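Local coordinates for bluetongue virus COAT protein VP7 (Bluetongue virus, PDB 1BVP) that forms the trimeric capsomers of the viral core, 260 of which assemble on an inner scaffold of VP3, at residues A[3-13]-A[94-105]. Sequence-based numbering, arbitrary orientation.
Sequences TIAARALTVMR and LATPEIPFTTEA
Three close backbone approaches, I4 to L94, R7 to F101 and A6 to A105, bring helical segment 3-13 against 94-105, which leaves the helix ending at L94, turns through a type I beta turn from T96 to I99 and starts the next helix at T103. The CA atoms of A6 and A105 are 5.1 Å apart; the small A105 methyl rests on A6 O and against L9 CD2.

R7 holds the loop. Its chain is extended from CG to NE (chi2 178°, chi3 -175°), long enough to carry the guanidinium into the bend of the loop, where NE donates to I99 O at 2.9 Å and NH1 to L94 O at 2.8 Å. Both acceptors lie at the guanidinium edge, somewhat out of its plane, and the bonds are bent. T96 O, which already accepts from I99 N within the turn, faces the centre of the group from one side without a hydrogen bond to it; the three carbonyls together probably stabilise the positive charge.

T10 OG1, beside its own backbone N (chi1 -66°), bridges the two segments, donating to A6 O one turn back and accepting from T102 N at 3.1 Å. A6 O thereby takes two donors, T10 N and T10 OG1, from opposite faces of its plane. T102 in turn caps the new helix, its OG1 accepting from A105 N at 3.2 Å.

Apolar contacts fill the rest. The F101 ring meets A6 CB obliquely and R7 CG at its edge, and I4 CG2 packs on L94 CB at 3.6 Å. A8 and V11 of the helix, and L94 across from them, pack on helix 55-73; I23 of a neighbouring subunit packs on R7. This is an inter-helix loop ending in a threonine N-cap, laid along one side of the N-terminal helix in the all-helical part of VP7, and itself forms part of the trimer interface.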
loop_
_atom_site.group_PDB
_atom_site.type_symbol
_atom_site.label_atom_id
_atom_site.label_comp_id
_atom_site.label_asym_id
_atom_site.label_seq_id
_atom_site.Cartn_x
_atom_site.Cartn_y
_atom_site.Cartn_z
ATOM N N THR A 3 -2.999 19.854 -19.951
ATOM C CA THR A 3 -4.355 19.818 -20.523
ATOM C C THR A 3 -4.440 18.741 -21.593
ATOM O O THR A 3 -5.449 18.039 -21.707
ATOM C CB THR A 3 -4.713 21.156 -21.139
ATOM O OG1 THR A 3 -3.512 21.748 -21.639
ATOM C CG2 THR A 3 -5.307 22.083 -20.087
ATOM N N ILE A 4 -3.383 18.609 -22.382
ATOM C CA ILE A 4 -3.350 17.565 -23.395
ATOM C C ILE A 4 -3.533 16.201 -22.719
ATOM O O ILE A 4 -4.381 15.398 -23.131
ATOM C CB ILE A 4 -2.017 17.605 -24.153
ATOM C CG1 ILE A 4 -1.898 18.975 -24.810
ATOM C CG2 ILE A 4 -1.890 16.446 -25.155
ATOM C CD1 ILE A 4 -0.990 18.975 -25.957
ATOM N N ALA A 5 -2.794 15.964 -21.641
ATOM C CA ALA A 5 -2.904 14.679 -20.960
ATOM C C ALA A 5 -4.289 14.496 -20.345
ATOM O O ALA A 5 -4.888 13.410 -20.470
ATOM C CB ALA A 5 -1.825 14.534 -19.929
ATOM N N ALA A 6 -4.806 15.556 -19.716
ATOM C CA ALA A 6 -6.146 15.549 -19.110
ATOM C C ALA A 6 -7.227 15.185 -20.175
ATOM O O ALA A 6 -8.162 14.388 -19.905
ATOM C CB ALA A 6 -6.423 16.896 -18.463
ATOM N N ARG A 7 -7.052 15.688 -21.405
ATOM C CA ARG A 7 -7.979 15.349 -22.490
ATOM C C ARG A 7 -7.892 13.904 -22.935
ATOM O O ARG A 7 -8.936 13.227 -23.064
ATOM C CB ARG A 7 -7.815 16.268 -23.684
ATOM C CG ARG A 7 -8.287 17.652 -23.348
ATOM C CD ARG A 7 -8.082 18.593 -24.497
ATOM N NE ARG A 7 -8.439 19.949 -24.091
ATOM C CZ ARG A 7 -7.599 20.977 -24.127
ATOM N NH1 ARG A 7 -6.366 20.797 -24.560
ATOM N NH2 ARG A 7 -7.975 22.172 -23.696
ATOM N N ALA A 8 -6.674 13.416 -23.160
ATOM C CA ALA A 8 -6.501 12.015 -23.591
ATOM C C ALA A 8 -7.132 11.069 -22.567
ATOM O O ALA A 8 -7.895 10.151 -22.913
ATOM C CB ALA A 8 -5.073 11.712 -23.766
ATOM N N LEU A 9 -6.859 11.345 -21.298
ATOM C CA LEU A 9 -7.382 10.572 -20.182
ATOM C C LEU A 9 -8.912 10.585 -20.151
ATOM O O LEU A 9 -9.560 9.532 -19.936
ATOM C CB LEU A 9 -6.855 11.207 -18.911
ATOM C CG LEU A 9 -6.621 10.394 -17.650
ATOM C CD1 LEU A 9 -5.710 9.223 -17.986
ATOM C CD2 LEU A 9 -5.947 11.319 -16.659
ATOM N N THR A 10 -9.478 11.787 -20.307
ATOM C CA THR A 10 -10.928 11.984 -20.342
ATOM C C THR A 10 -11.574 11.170 -21.452
ATOM O O THR A 10 -12.546 10.446 -21.218
ATOM C CB THR A 10 -11.276 13.420 -20.595
ATOM O OG1 THR A 10 -10.848 14.209 -19.490
ATOM C CG2 THR A 10 -12.776 13.561 -20.736
ATOM N N VAL A 11 -11.015 11.264 -22.656
ATOM C CA VAL A 11 -11.544 10.523 -23.795
ATOM C C VAL A 11 -11.456 9.023 -23.639
ATOM O O VAL A 11 -12.412 8.295 -23.984
ATOM C CB VAL A 11 -10.839 10.909 -25.076
ATOM C CG1 VAL A 11 -11.341 10.077 -26.202
ATOM C CG2 VAL A 11 -11.018 12.406 -25.333
ATOM N N MET A 12 -10.305 8.544 -23.149
ATOM C CA MET A 12 -10.122 7.099 -22.961
ATOM C C MET A 12 -11.054 6.553 -21.905
ATOM O O MET A 12 -11.631 5.487 -22.104
ATOM C CB MET A 12 -8.701 6.737 -22.602
ATOM C CG MET A 12 -7.668 7.147 -23.618
ATOM S SD MET A 12 -6.095 6.315 -23.206
ATOM C CE MET A 12 -5.393 7.421 -22.050
ATOM N N ARG A 13 -11.239 7.276 -20.796
ATOM C CA ARG A 13 -12.146 6.762 -19.763
ATOM C C ARG A 13 -13.599 6.725 -20.276
ATOM O O ARG A 13 -14.375 5.853 -19.889
ATOM C CB ARG A 13 -12.022 7.538 -18.445
ATOM C CG ARG A 13 -10.631 7.581 -17.856
ATOM C CD ARG A 13 -10.532 8.335 -16.497
ATOM N NE ARG A 13 -10.907 7.486 -15.370
ATOM C CZ ARG A 13 -11.895 7.738 -14.496
ATOM N NH1 ARG A 13 -12.637 8.849 -14.588
ATOM N NH2 ARG A 13 -12.184 6.843 -13.539
ATOM N N LEU A 94 -5.716 16.895 -29.563
ATOM C CA LEU A 94 -5.647 17.067 -28.117
ATOM C C LEU A 94 -5.374 18.493 -27.625
ATOM O O LEU A 94 -5.627 18.809 -26.453
ATOM C CB LEU A 94 -4.602 16.130 -27.554
ATOM C CG LEU A 94 -4.948 14.790 -26.935
ATOM C CD1 LEU A 94 -6.338 14.342 -27.230
ATOM C CD2 LEU A 94 -3.931 13.815 -27.427
ATOM N N ALA A 95 -4.827 19.350 -28.486
ATOM C CA ALA A 95 -4.561 20.738 -28.083
ATOM C C ALA A 95 -5.738 21.680 -28.378
ATOM O O ALA A 95 -5.619 22.874 -28.181
ATOM C CB ALA A 95 -3.288 21.254 -28.749
ATOM N N THR A 96 -6.851 21.136 -28.877
ATOM C CA THR A 96 -8.063 21.899 -29.223
ATOM C C THR A 96 -8.804 22.249 -27.931
ATOM O O THR A 96 -9.415 21.380 -27.306
ATOM C CB THR A 96 -9.039 21.028 -30.101
ATOM O OG1 THR A 96 -8.404 20.663 -31.332
ATOM C CG2 THR A 96 -10.346 21.764 -30.403
ATOM N N PRO A 97 -8.872 23.539 -27.588
ATOM C CA PRO A 97 -9.554 23.979 -26.364
ATOM C C PRO A 97 -11.021 23.672 -26.262
ATOM O O PRO A 97 -11.610 23.815 -25.208
ATOM C CB PRO A 97 -9.281 25.483 -26.320
ATOM C CG PRO A 97 -9.073 25.833 -27.738
ATOM C CD PRO A 97 -8.282 24.682 -28.302
ATOM N N GLU A 98 -11.616 23.192 -27.334
ATOM C CA GLU A 98 -13.036 22.888 -27.280
ATOM C C GLU A 98 -13.333 21.511 -26.742
ATOM O O GLU A 98 -14.494 21.237 -26.414
ATOM C CB GLU A 98 -13.734 23.122 -28.629
ATOM C CG GLU A 98 -13.952 24.605 -28.991
ATOM C CD GLU A 98 -12.707 25.290 -29.571
ATOM O OE1 GLU A 98 -11.998 24.676 -30.431
ATOM O OE2 GLU A 98 -12.456 26.459 -29.180
ATOM N N ILE A 99 -12.337 20.620 -26.707
ATOM C CA ILE A 99 -12.569 19.281 -26.140
ATOM C C ILE A 99 -12.432 19.455 -24.633
ATOM O O ILE A 99 -11.381 19.867 -24.133
ATOM C CB ILE A 99 -11.552 18.243 -26.572
ATOM C CG1 ILE A 99 -11.486 18.163 -28.097
ATOM C CG2 ILE A 99 -11.931 16.897 -25.948
ATOM C CD1 ILE A 99 -10.616 17.049 -28.587
ATOM N N PRO A 100 -13.510 19.197 -23.894
ATOM C CA PRO A 100 -13.425 19.363 -22.438
ATOM C C PRO A 100 -12.775 18.158 -21.714
ATOM O O PRO A 100 -12.683 17.054 -22.260
ATOM C CB PRO A 100 -14.896 19.559 -22.045
ATOM C CG PRO A 100 -15.594 18.592 -22.995
ATOM C CD PRO A 100 -14.829 18.676 -24.317
ATOM N N PHE A 101 -12.218 18.407 -20.536
ATOM C CA PHE A 101 -11.644 17.333 -19.728
ATOM C C PHE A 101 -12.419 17.323 -18.404
ATOM O O PHE A 101 -13.016 18.337 -18.012
ATOM C CB PHE A 101 -10.138 17.512 -19.516
ATOM C CG PHE A 101 -9.735 18.873 -19.014
ATOM C CD1 PHE A 101 -9.842 19.194 -17.662
ATOM C CD2 PHE A 101 -9.229 19.824 -19.888
ATOM C CE1 PHE A 101 -9.446 20.465 -17.189
ATOM C CE2 PHE A 101 -8.829 21.086 -19.438
ATOM C CZ PHE A 101 -8.938 21.410 -18.081
ATOM N N THR A 102 -12.522 16.165 -17.775
ATOM C CA THR A 102 -13.254 16.071 -16.529
ATOM C C THR A 102 -12.460 16.523 -15.284
ATOM O O THR A 102 -11.232 16.580 -15.280
ATOM C CB THR A 102 -13.675 14.632 -16.286
ATOM O OG1 THR A 102 -12.510 13.797 -16.272
ATOM C CG2 THR A 102 -14.618 14.160 -17.360
ATOM N N THR A 103 -13.193 16.831 -14.222
ATOM C CA THR A 103 -12.614 17.194 -12.943
ATOM C C THR A 103 -11.641 16.080 -12.464
ATOM O O THR A 103 -10.546 16.395 -12.007
ATOM C CB THR A 103 -13.745 17.409 -11.905
ATOM O OG1 THR A 103 -14.419 18.634 -12.189
ATOM C CG2 THR A 103 -13.205 17.482 -10.518
ATOM N N GLU A 104 -12.024 14.803 -12.607
ATOM C CA GLU A 104 -11.176 13.662 -12.227
ATOM C C GLU A 104 -9.862 13.701 -12.995
ATOM O O GLU A 104 -8.785 13.734 -12.399
ATOM C CB GLU A 104 -11.839 12.326 -12.539
ATOM C CG GLU A 104 -13.120 12.026 -11.774
ATOM C CD GLU A 104 -14.253 13.086 -11.949
ATOM O OE1 GLU A 104 -14.572 13.519 -13.099
ATOM O OE2 GLU A 104 -14.843 13.475 -10.902
ATOM N N ALA A 105 -9.935 13.761 -14.315
ATOM C CA ALA A 105 -8.710 13.774 -15.083
ATOM C C ALA A 105 -7.824 14.980 -14.736
ATOM O O ALA A 105 -6.611 14.866 -14.592
ATOM C CB ALA A 105 -9.025 13.739 -16.550
#